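Local coordinates for A1 protein (Enterobacteria phage Qbeta, PDB 3RLK) that is a minor coat protein of the phage whose read-through domain, a beta-barrel, is probably displayed on the virion and needed for infection, at residues G24-W35 with L58-D69; R82-G90 with Q184-A192. All coordinates share one frame; numbering follows the deposited sequence.

Contact 1. Residues G24-W35 with L58-D69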
loop_
_atom_site.group_PDB
_atom_site.type_symbol
_atom_site.label_atom_id
_atom_site.label_comp_id
_atom_site.label_asym_id
_atom_site.label_seq_id
_atom_site.Cartn_x
_atom_site.Cartn_y
_atom_site.Cartn_z
ATOM N N GLY A 24 7.203 9.880 12.997
ATOM C CA GLY A 24 8.384 9.437 12.273
ATOM C C GLY A 24 9.571 10.202 12.836
ATOM O O GLY A 24 9.435 11.320 13.338
ATOM N N THR A 25 10.735 9.577 12.721
ATOM C CA THR A 25 11.992 10.187 13.126
ATOM C C THR A 25 12.896 10.602 11.978
ATOM O O THR A 25 14.054 11.003 12.216
ATOM C CB THR A 25 12.824 9.252 13.957
ATOM O OG1 THR A 25 13.156 8.082 13.182
ATOM C CG2 THR A 25 12.087 8.885 15.265
ATOM N N GLY A 26 12.403 10.492 10.743
ATOM C CA GLY A 26 13.241 10.874 9.560
ATOM C C GLY A 26 12.415 10.957 8.301
ATOM O O GLY A 26 11.179 11.034 8.337
ATOM N N LYS A 27 13.088 10.907 7.160
ATOM C CA LYS A 27 12.366 10.932 5.841
ATOM C C LYS A 27 12.918 9.724 5.035
ATOM O O LYS A 27 14.024 9.195 5.297
ATOM C CB LYS A 27 12.706 12.191 5.037
ATOM C CG LYS A 27 12.535 13.554 5.758
ATOM C CD LYS A 27 11.430 14.347 5.075
ATOM C CE LYS A 27 10.986 15.624 5.839
ATOM N NZ LYS A 27 9.924 15.351 6.887
ATOM N N TYR A 28 12.160 9.300 4.053
ATOM C CA TYR A 28 12.549 8.150 3.207
ATOM C C TYR A 28 11.919 8.363 1.824
ATOM O O TYR A 28 10.677 8.445 1.676
ATOM C CB TYR A 28 11.996 6.887 3.852
ATOM C CG TYR A 28 12.228 5.625 3.050
ATOM C CD1 TYR A 28 11.179 5.003 2.335
ATOM C CD2 TYR A 28 13.479 5.028 3.034
ATOM C CE1 TYR A 28 11.341 3.850 1.638
ATOM C CE2 TYR A 28 13.676 3.813 2.308
ATOM C CZ TYR A 28 12.621 3.211 1.639
ATOM O OH TYR A 28 12.921 2.059 0.943
ATOM N N THR A 29 12.767 8.422 0.800
ATOM C CA THR A 29 12.294 8.567 -0.588
ATOM C C THR A 29 11.663 7.270 -1.079
ATOM O O THR A 29 12.273 6.186 -0.914
ATOM C CB THR A 29 13.475 8.832 -1.529
ATOM O OG1 THR A 29 14.184 10.027 -1.118
ATOM C CG2 THR A 29 12.980 9.024 -2.913
ATOM N N CYS A 30 10.440 7.362 -1.601
ATOM C CA CYS A 30 9.762 6.217 -2.173
ATOM C C CYS A 30 10.690 5.577 -3.213
ATOM O O CYS A 30 11.171 6.258 -4.137
ATOM C CB CYS A 30 8.471 6.641 -2.856
ATOM S SG CYS A 30 7.543 5.233 -3.392
ATOM N N PRO A 31 11.011 4.305 -3.044
ATOM C CA PRO A 31 12.050 3.692 -3.834
ATOM C C PRO A 31 11.598 3.151 -5.192
ATOM O O PRO A 31 12.388 2.566 -5.913
ATOM C CB PRO A 31 12.521 2.546 -2.927
ATOM C CG PRO A 31 11.418 2.201 -2.118
ATOM C CD PRO A 31 10.450 3.346 -2.049
ATOM N N PHE A 32 10.342 3.361 -5.550
ATOM C CA PHE A 32 9.835 3.004 -6.858
ATOM C C PHE A 32 9.307 4.237 -7.528
ATOM O O PHE A 32 9.098 5.269 -6.852
ATOM C CB PHE A 32 8.717 1.968 -6.731
ATOM C CG PHE A 32 9.186 0.680 -6.120
ATOM C CD1 PHE A 32 9.917 -0.231 -6.863
ATOM C CD2 PHE A 32 8.941 0.413 -4.763
ATOM C CE1 PHE A 32 10.431 -1.409 -6.282
ATOM C CE2 PHE A 32 9.450 -0.729 -4.163
ATOM C CZ PHE A 32 10.178 -1.676 -4.949
ATOM N N ALA A 33 9.177 4.153 -8.858
ATOM C CA ALA A 33 8.657 5.261 -9.622
ATOM C C ALA A 33 7.281 5.639 -9.086
ATOM O O ALA A 33 6.412 4.783 -8.708
ATOM C CB ALA A 33 8.555 4.892 -11.092
ATOM N N ILE A 34 7.045 6.940 -9.050
ATOM C CA ILE A 34 5.710 7.448 -8.688
ATOM C C ILE A 34 5.020 8.278 -9.843
ATOM O O ILE A 34 5.742 8.798 -10.680
ATOM C CB ILE A 34 5.731 8.185 -7.380
ATOM C CG1 ILE A 34 6.678 9.386 -7.453
ATOM C CG2 ILE A 34 6.105 7.223 -6.213
ATOM C CD1 ILE A 34 6.310 10.468 -6.329
ATOM N N TRP A 35 3.658 8.364 -9.820
ATOM C CA TRP A 35 2.898 8.723 -11.028
ATOM C C TRP A 35 1.724 9.555 -10.646
ATOM O O TRP A 35 1.290 9.499 -9.497
ATOM C CB TRP A 35 2.332 7.463 -11.677
ATOM C CG TRP A 35 3.422 6.481 -11.980
ATOM C CD1 TRP A 35 3.966 5.548 -11.095
ATOM C CD2 TRP A 35 4.146 6.363 -13.212
ATOM N NE1 TRP A 35 4.962 4.846 -11.743
ATOM C CE2 TRP A 35 5.075 5.318 -13.037
ATOM C CE3 TRP A 35 4.050 7.009 -14.492
ATOM C CZ2 TRP A 35 5.918 4.895 -14.073
ATOM C CZ3 TRP A 35 4.903 6.574 -15.523
ATOM C CH2 TRP A 35 5.839 5.564 -15.296
ATOM N N LEU A 58 6.109 11.374 -12.057
ATOM C CA LEU A 58 6.510 12.485 -11.208
ATOM C C LEU A 58 7.957 12.343 -10.750
ATOM O O LEU A 58 8.534 11.208 -10.739
ATOM C CB LEU A 58 5.583 12.502 -9.947
ATOM C CG LEU A 58 4.116 12.566 -10.357
ATOM C CD1 LEU A 58 3.379 12.238 -9.064
ATOM C CD2 LEU A 58 3.819 13.989 -10.794
ATOM N N GLN A 59 8.578 13.456 -10.350
ATOM C CA GLN A 59 9.881 13.336 -9.789
ATOM C C GLN A 59 9.726 12.640 -8.395
ATOM O O GLN A 59 8.670 12.676 -7.812
ATOM C CB GLN A 59 10.512 14.754 -9.601
ATOM C CG GLN A 59 10.875 15.452 -10.954
ATOM C CD GLN A 59 12.166 14.850 -11.565
ATOM O OE1 GLN A 59 13.147 14.623 -10.851
ATOM N NE2 GLN A 59 12.139 14.591 -12.844
ATOM N N PRO A 60 10.766 11.968 -7.913
ATOM C CA PRO A 60 10.699 11.291 -6.611
ATOM C C PRO A 60 10.282 12.174 -5.426
ATOM O O PRO A 60 10.578 13.406 -5.369
ATOM C CB PRO A 60 12.122 10.746 -6.419
ATOM C CG PRO A 60 12.654 10.649 -7.816
ATOM C CD PRO A 60 12.050 11.766 -8.612
ATOM N N ARG A 61 9.678 11.540 -4.423
ATOM C CA ARG A 61 9.171 12.286 -3.245
ATOM C C ARG A 61 9.552 11.498 -2.003
ATOM O O ARG A 61 9.737 10.288 -2.097
ATOM C CB ARG A 61 7.631 12.397 -3.313
ATOM C CG ARG A 61 7.148 13.514 -4.277
ATOM C CD ARG A 61 5.701 13.438 -4.652
ATOM N NE ARG A 61 5.411 14.467 -5.660
ATOM C CZ ARG A 61 4.229 15.086 -5.806
ATOM N NH1 ARG A 61 3.179 14.767 -5.010
ATOM N NH2 ARG A 61 4.096 16.063 -6.730
ATOM N N GLU A 62 9.564 12.161 -0.847
ATOM C CA GLU A 62 9.855 11.521 0.470
ATOM C C GLU A 62 8.612 11.362 1.381
ATOM O O GLU A 62 7.847 12.295 1.545
ATOM C CB GLU A 62 10.862 12.390 1.221
ATOM C CG GLU A 62 12.237 12.346 0.630
ATOM C CD GLU A 62 13.173 13.402 1.321
ATOM O OE1 GLU A 62 12.687 14.517 1.700
ATOM O OE2 GLU A 62 14.395 13.104 1.473
ATOM N N PHE A 63 8.442 10.169 1.982
ATOM C CA PHE A 63 7.591 9.976 3.166
ATOM C C PHE A 63 8.251 10.584 4.419
ATOM O O PHE A 63 9.486 10.718 4.508
ATOM C CB PHE A 63 7.387 8.475 3.441
ATOM C CG PHE A 63 6.867 7.711 2.254
ATOM C CD1 PHE A 63 5.517 7.831 1.851
ATOM C CD2 PHE A 63 7.674 6.828 1.558
ATOM C CE1 PHE A 63 4.992 7.050 0.781
ATOM C CE2 PHE A 63 7.187 6.075 0.498
ATOM C CZ PHE A 63 5.879 6.162 0.075
ATOM N N ASP A 64 7.404 10.995 5.375
ATOM C CA ASP A 64 7.887 11.629 6.596
ATOM C C ASP A 64 8.021 10.551 7.673
ATOM O O ASP A 64 7.478 10.691 8.776
ATOM C CB ASP A 64 6.879 12.682 7.042
ATOM C CG ASP A 64 6.827 13.882 6.103
ATOM O OD1 ASP A 64 7.883 14.243 5.516
ATOM O OD2 ASP A 64 5.745 14.509 6.014
ATOM N N VAL A 65 8.654 9.449 7.308
ATOM C CA VAL A 65 9.145 8.463 8.310
ATOM C C VAL A 65 10.527 8.070 7.866
ATOM O O VAL A 65 10.781 8.144 6.618
ATOM C CB VAL A 65 8.292 7.153 8.385
ATOM C CG1 VAL A 65 7.024 7.401 9.040
ATOM C CG2 VAL A 65 8.088 6.473 6.984
ATOM N N ALA A 66 11.399 7.648 8.817
ATOM C CA ALA A 66 12.691 6.993 8.476
ATOM C C ALA A 66 12.394 5.535 8.156
ATOM O O ALA A 66 11.475 4.933 8.728
ATOM C CB ALA A 66 13.749 7.057 9.609
ATOM N N LEU A 67 13.182 4.941 7.256
ATOM C CA LEU A 67 13.019 3.500 7.071
ATOM C C LEU A 67 13.066 2.792 8.403
ATOM O O LEU A 67 12.211 1.906 8.638
ATOM C CB LEU A 67 14.120 2.926 6.190
ATOM C CG LEU A 67 14.087 1.421 5.959
ATOM C CD1 LEU A 67 12.824 0.992 5.205
ATOM C CD2 LEU A 67 15.324 1.174 5.088
ATOM N N LYS A 68 14.022 3.135 9.261
ATOM C CA LYS A 68 14.135 2.329 10.509
ATOM C C LYS A 68 12.843 2.430 11.344
ATOM O O LYS A 68 12.585 1.524 12.154
ATOM C CB LYS A 68 15.353 2.679 11.357
ATOM C CG LYS A 68 15.345 4.052 12.080
ATOM C CD LYS A 68 16.361 4.141 13.192
ATOM C CE LYS A 68 15.840 5.066 14.288
ATOM N NZ LYS A 68 15.944 6.510 13.892
ATOM N N ASP A 69 12.022 3.473 11.146
ATOM C CA ASP A 69 10.776 3.565 11.953
ATOM C C ASP A 69 9.813 2.398 11.736
ATOM O O ASP A 69 9.012 2.053 12.636
ATOM C CB ASP A 69 9.979 4.848 11.635
ATOM C CG ASP A 69 10.733 6.097 12.028
ATOM O OD1 ASP A 69 11.566 5.940 12.965
ATOM O OD2 ASP A 69 10.577 7.167 11.387
HETATM O O HOH W 1 15.145 6.416 5.950
HETATM O O HOH W 2 9.671 8.804 -4.971
HETATM O O HOH W 3 9.277 8.736 -9.816
#
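Thr25 and Asp69 clasp each other at one end of this antiparallel pairing. Thr25 OG1 gives its proton to the syn lone pair of Asp69 OD1 at 2.7 Å, while Thr25 N meets Asp69 OD2 at 2.8 Å. Ala66 N comes to the same OD2 from the opposite face of the carboxylate, so three bonds hold that group in place; Lys68 NZ adds a longer bond to Thr25 OG1. Next along, Lys27 and Asp64 run side by side, and Lys27 NZ closes a salt bridge from above the carboxylate plane of Asp64, 2.7 Å from OD1. Tyr28 and Phe63 form a hydrogen-bonded pair and point the same way. With CG anti to the backbone N (chi1 176°), the Tyr28 ring has Phe63 CD2 at its edge, near its plane, and Leu67 CD1 over one face. Cys30 packs CB on Phe63 CE2 at 3.6 Å, its sulfur oblique to the ring. Beyond Cys30 the backbones part, with waters between Cys30 O and Arg61 N and between Ile34 N and Leu58 O, and meet again where Leu58 N bonds to Ile34 O at 2.9 Å. Ile34 CD1 lies 3.5 Å from Arg61 CD. The contact thus reaches two further sheets: beside the 28-29/62-63 pair, Tyr28 OH bonds to Val188 N of strand 183-188, and at the other end Ile34 and Leu58 pack on Ala140 of strand 140-143.

Contact 2. Residues R82-G90 with Q184-A192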
loop_
_atom_site.group_PDB
_atom_site.type_symbol
_atom_site.label_atom_id
_atom_site.label_comp_id
_atom_site.label_asym_id
_atom_site.label_seq_id
_atom_site.Cartn_x
_atom_site.Cartn_y
_atom_site.Cartn_z
ATOM N N ARG A 82 6.288 -13.169 -1.020
ATOM C CA ARG A 82 7.404 -12.548 -1.760
ATOM C C ARG A 82 8.689 -12.388 -0.944
ATOM O O ARG A 82 9.792 -12.134 -1.499
ATOM C CB ARG A 82 6.941 -11.210 -2.331
ATOM C CG ARG A 82 5.849 -11.373 -3.391
ATOM C CD ARG A 82 5.539 -10.023 -4.111
ATOM N NE ARG A 82 5.027 -9.006 -3.147
ATOM C CZ ARG A 82 5.732 -8.019 -2.578
ATOM N NH1 ARG A 82 7.034 -7.779 -2.877
ATOM N NH2 ARG A 82 5.092 -7.231 -1.666
ATOM N N LEU A 83 8.529 -12.464 0.389
ATOM C CA LEU A 83 9.647 -12.278 1.317
ATOM C C LEU A 83 10.106 -13.578 1.917
ATOM O O LEU A 83 10.971 -13.588 2.783
ATOM C CB LEU A 83 9.247 -11.319 2.449
ATOM C CG LEU A 83 8.734 -9.966 1.948
ATOM C CD1 LEU A 83 8.252 -9.182 3.099
ATOM C CD2 LEU A 83 9.887 -9.217 1.240
ATOM N N SER A 84 9.524 -14.689 1.478
ATOM C CA SER A 84 9.841 -15.955 2.136
ATOM C C SER A 84 11.156 -16.612 1.718
ATOM O O SER A 84 11.551 -17.586 2.316
ATOM C CB SER A 84 8.682 -16.956 1.934
ATOM O OG SER A 84 8.471 -17.228 0.546
ATOM N N TYR A 85 11.815 -16.080 0.694
ATOM C CA TYR A 85 12.904 -16.780 0.034
ATOM C C TYR A 85 14.269 -16.541 0.714
ATOM O O TYR A 85 15.258 -17.192 0.407
ATOM C CB TYR A 85 12.912 -16.390 -1.482
ATOM C CG TYR A 85 13.392 -14.960 -1.760
ATOM C CD1 TYR A 85 12.506 -13.847 -1.645
ATOM C CD2 TYR A 85 14.699 -14.721 -2.088
ATOM C CE1 TYR A 85 12.971 -12.560 -1.868
ATOM C CE2 TYR A 85 15.178 -13.392 -2.391
ATOM C CZ TYR A 85 14.299 -12.345 -2.267
ATOM O OH TYR A 85 14.769 -11.057 -2.508
ATOM N N THR A 86 14.323 -15.574 1.622
ATOM C CA THR A 86 15.573 -15.199 2.310
ATOM C C THR A 86 15.245 -14.463 3.594
ATOM O O THR A 86 14.048 -14.200 3.875
ATOM C CB THR A 86 16.494 -14.366 1.357
ATOM O OG1 THR A 86 17.839 -14.342 1.831
ATOM C CG2 THR A 86 15.977 -12.924 1.082
ATOM N N THR A 87 16.283 -14.187 4.385
ATOM C CA THR A 87 16.172 -13.544 5.654
ATOM C C THR A 87 16.090 -12.014 5.523
ATOM O O THR A 87 17.006 -11.416 5.017
ATOM C CB THR A 87 17.341 -13.893 6.522
ATOM O OG1 THR A 87 17.299 -15.316 6.759
ATOM C CG2 THR A 87 17.187 -13.165 7.841
ATOM N N PHE A 88 14.987 -11.425 5.974
ATOM C CA PHE A 88 14.825 -9.950 6.014
ATOM C C PHE A 88 14.769 -9.337 7.413
ATOM O O PHE A 88 14.425 -10.002 8.396
ATOM C CB PHE A 88 13.570 -9.511 5.231
ATOM C CG PHE A 88 13.657 -9.798 3.746
ATOM C CD1 PHE A 88 14.335 -8.916 2.898
ATOM C CD2 PHE A 88 13.065 -10.946 3.194
ATOM C CE1 PHE A 88 14.470 -9.213 1.498
ATOM C CE2 PHE A 88 13.164 -11.213 1.818
ATOM C CZ PHE A 88 13.839 -10.347 0.959
ATOM N N ARG A 89 15.115 -8.063 7.481
ATOM C CA ARG A 89 14.815 -7.299 8.677
ATOM C C ARG A 89 13.260 -7.428 8.895
ATOM O O ARG A 89 12.475 -7.523 7.925
ATOM C CB ARG A 89 15.341 -5.837 8.555
ATOM C CG ARG A 89 15.228 -5.005 9.858
ATOM C CD ARG A 89 16.204 -5.354 11.023
ATOM N NE ARG A 89 15.769 -6.418 11.920
ATOM C CZ ARG A 89 16.183 -6.519 13.203
ATOM N NH1 ARG A 89 15.780 -7.515 14.012
ATOM N NH2 ARG A 89 16.994 -5.585 13.718
ATOM N N GLY A 90 12.893 -7.562 10.161
ATOM C CA GLY A 90 11.513 -7.650 10.555
ATOM C C GLY A 90 10.776 -6.316 10.530
ATOM O O GLY A 90 11.315 -5.238 10.213
ATOM N N GLN A 184 1.229 3.984 5.170
ATOM C CA GLN A 184 2.175 4.966 5.763
ATOM C C GLN A 184 3.345 5.141 4.845
ATOM O O GLN A 184 3.948 6.224 4.807
ATOM C CB GLN A 184 2.717 4.413 7.065
ATOM C CG GLN A 184 1.671 3.953 8.121
ATOM C CD GLN A 184 0.799 5.114 8.535
ATOM O OE1 GLN A 184 -0.391 5.151 8.209
ATOM N NE2 GLN A 184 1.419 6.135 9.096
ATOM N N ALA A 185 3.753 4.064 4.166
ATOM C CA ALA A 185 4.922 4.140 3.266
ATOM C C ALA A 185 5.053 2.899 2.394
ATOM O O ALA A 185 4.435 1.859 2.674
ATOM C CB ALA A 185 6.222 4.375 4.052
ATOM N N VAL A 186 5.839 3.013 1.310
ATOM C CA VAL A 186 6.188 1.841 0.489
ATOM C C VAL A 186 7.692 1.793 0.639
ATOM O O VAL A 186 8.419 2.842 0.452
ATOM C CB VAL A 186 5.829 2.008 -1.058
ATOM C CG1 VAL A 186 6.493 0.862 -1.877
ATOM C CG2 VAL A 186 4.335 1.969 -1.307
ATOM N N ILE A 187 8.209 0.607 0.992
ATOM C CA ILE A 187 9.655 0.472 1.217
ATOM C C ILE A 187 10.232 -0.682 0.416
ATOM O O ILE A 187 9.478 -1.557 -0.053
ATOM C CB ILE A 187 10.026 0.260 2.767
ATOM C CG1 ILE A 187 9.404 -1.067 3.233
ATOM C CG2 ILE A 187 9.388 1.379 3.615
ATOM C CD1 ILE A 187 9.819 -1.472 4.702
ATOM N N VAL A 188 11.565 -0.686 0.334
ATOM C CA VAL A 188 12.311 -1.906 0.031
ATOM C C VAL A 188 12.852 -2.506 1.371
ATOM O O VAL A 188 13.656 -1.886 2.063
ATOM C CB VAL A 188 13.415 -1.673 -1.031
ATOM C CG1 VAL A 188 14.264 -2.954 -1.171
ATOM C CG2 VAL A 188 12.808 -1.350 -2.464
ATOM N N VAL A 189 12.324 -3.664 1.797
ATOM C CA VAL A 189 12.780 -4.199 3.100
ATOM C C VAL A 189 14.236 -4.703 2.998
ATOM O O VAL A 189 14.546 -5.550 2.151
ATOM C CB VAL A 189 11.814 -5.246 3.679
ATOM C CG1 VAL A 189 11.662 -6.434 2.737
ATOM C CG2 VAL A 189 12.229 -5.688 5.097
ATOM N N PRO A 190 15.133 -4.199 3.857
ATOM C CA PRO A 190 16.554 -4.710 3.840
ATOM C C PRO A 190 16.686 -6.182 4.168
ATOM O O PRO A 190 15.984 -6.715 5.036
ATOM C CB PRO A 190 17.251 -3.934 4.953
ATOM C CG PRO A 190 16.321 -2.737 5.207
ATOM C CD PRO A 190 14.913 -3.261 4.965
ATOM N N ARG A 191 17.617 -6.831 3.473
ATOM C CA ARG A 191 18.051 -8.177 3.888
ATOM C C ARG A 191 18.691 -8.201 5.243
ATOM O O ARG A 191 19.282 -7.221 5.660
ATOM C CB ARG A 191 19.041 -8.737 2.891
ATOM C CG ARG A 191 18.312 -9.167 1.637
ATOM C CD ARG A 191 19.276 -9.375 0.436
ATOM N NE ARG A 191 19.903 -8.134 -0.026
ATOM C CZ ARG A 191 19.660 -7.615 -1.244
ATOM N NH1 ARG A 191 18.856 -8.251 -2.069
ATOM N NH2 ARG A 191 20.251 -6.510 -1.624
ATOM N N ALA A 192 18.623 -9.351 5.910
ATOM C CA ALA A 192 19.319 -9.467 7.186
ATOM C C ALA A 192 19.980 -10.841 7.287
ATOM O O ALA A 192 20.287 -11.511 6.269
ATOM C CB ALA A 192 18.363 -9.205 8.347
ATOM O OXT ALA A 192 20.237 -11.327 8.393
HETATM O O HOH W 4 17.424 -10.715 -1.708
HETATM O O HOH W 5 19.308 -12.323 3.658
#
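Val189 CG1 touches both Leu83 CD2 (3.6 Å) and Phe88 CD1 (3.7 Å). With chi1 at 60°, CG1 lies between the backbone N and the carbonyl carbon and meets these two hydrophobic partners, while CG2, anti to N, lies against Arg89 O at 3.4 Å. The Phe88 and Val189 side chains cross at about a right angle; Leu83 CD2 covers one face of the Phe88 ring, offset toward the rim, and Pro190 O lies in plane at the edge. Two backbone bonds on either side of Phe88 fix this register: Arg89 N to Pro190 O at 2.9 Å, and Ala192 N to Thr87 O at 2.8 Å. Farther out, one water joins Thr87 O to the terminal carboxylate through Ala192 O, and another links Tyr85 OH to Arg191 NH1. Tyr85 OH also bonds to Asp153, and Leu83 and Val189 both rest on Val155 of strand 154-159. Arg89 O receives a bond from Trp76. Phe88 and Arg191 make a single isolated beta bridge, by which the extended C-terminal tail, leaving edge strand 183-188 of a three-stranded antiparallel sheet, is tied to the loop before strand 90-91.

How the contacts relate
From the N terminus, the chain first passes through 24-35, continues into strand 34-38 and returns along strand 52-58, so that contact 1 closes a loop of 22 intervening residues, half of them in strands, when 58-69 pairs back on it. Contact 2 opens later at 82-90 and closes only at the C terminus, enclosing all the helices, strands 96-98 and 154-159, and strands 117-121, 129-135 and 140-143 of the mixed sheet. The two loops follow in series, neither nested nor crossed, with centres about 16 Å apart. They nevertheless meet at strand 183-188, where Tyr28, Pro31 and Phe63 of contact 1 lie against Val186. This strand therefore connects the early two-stranded pair with the C-terminal tail.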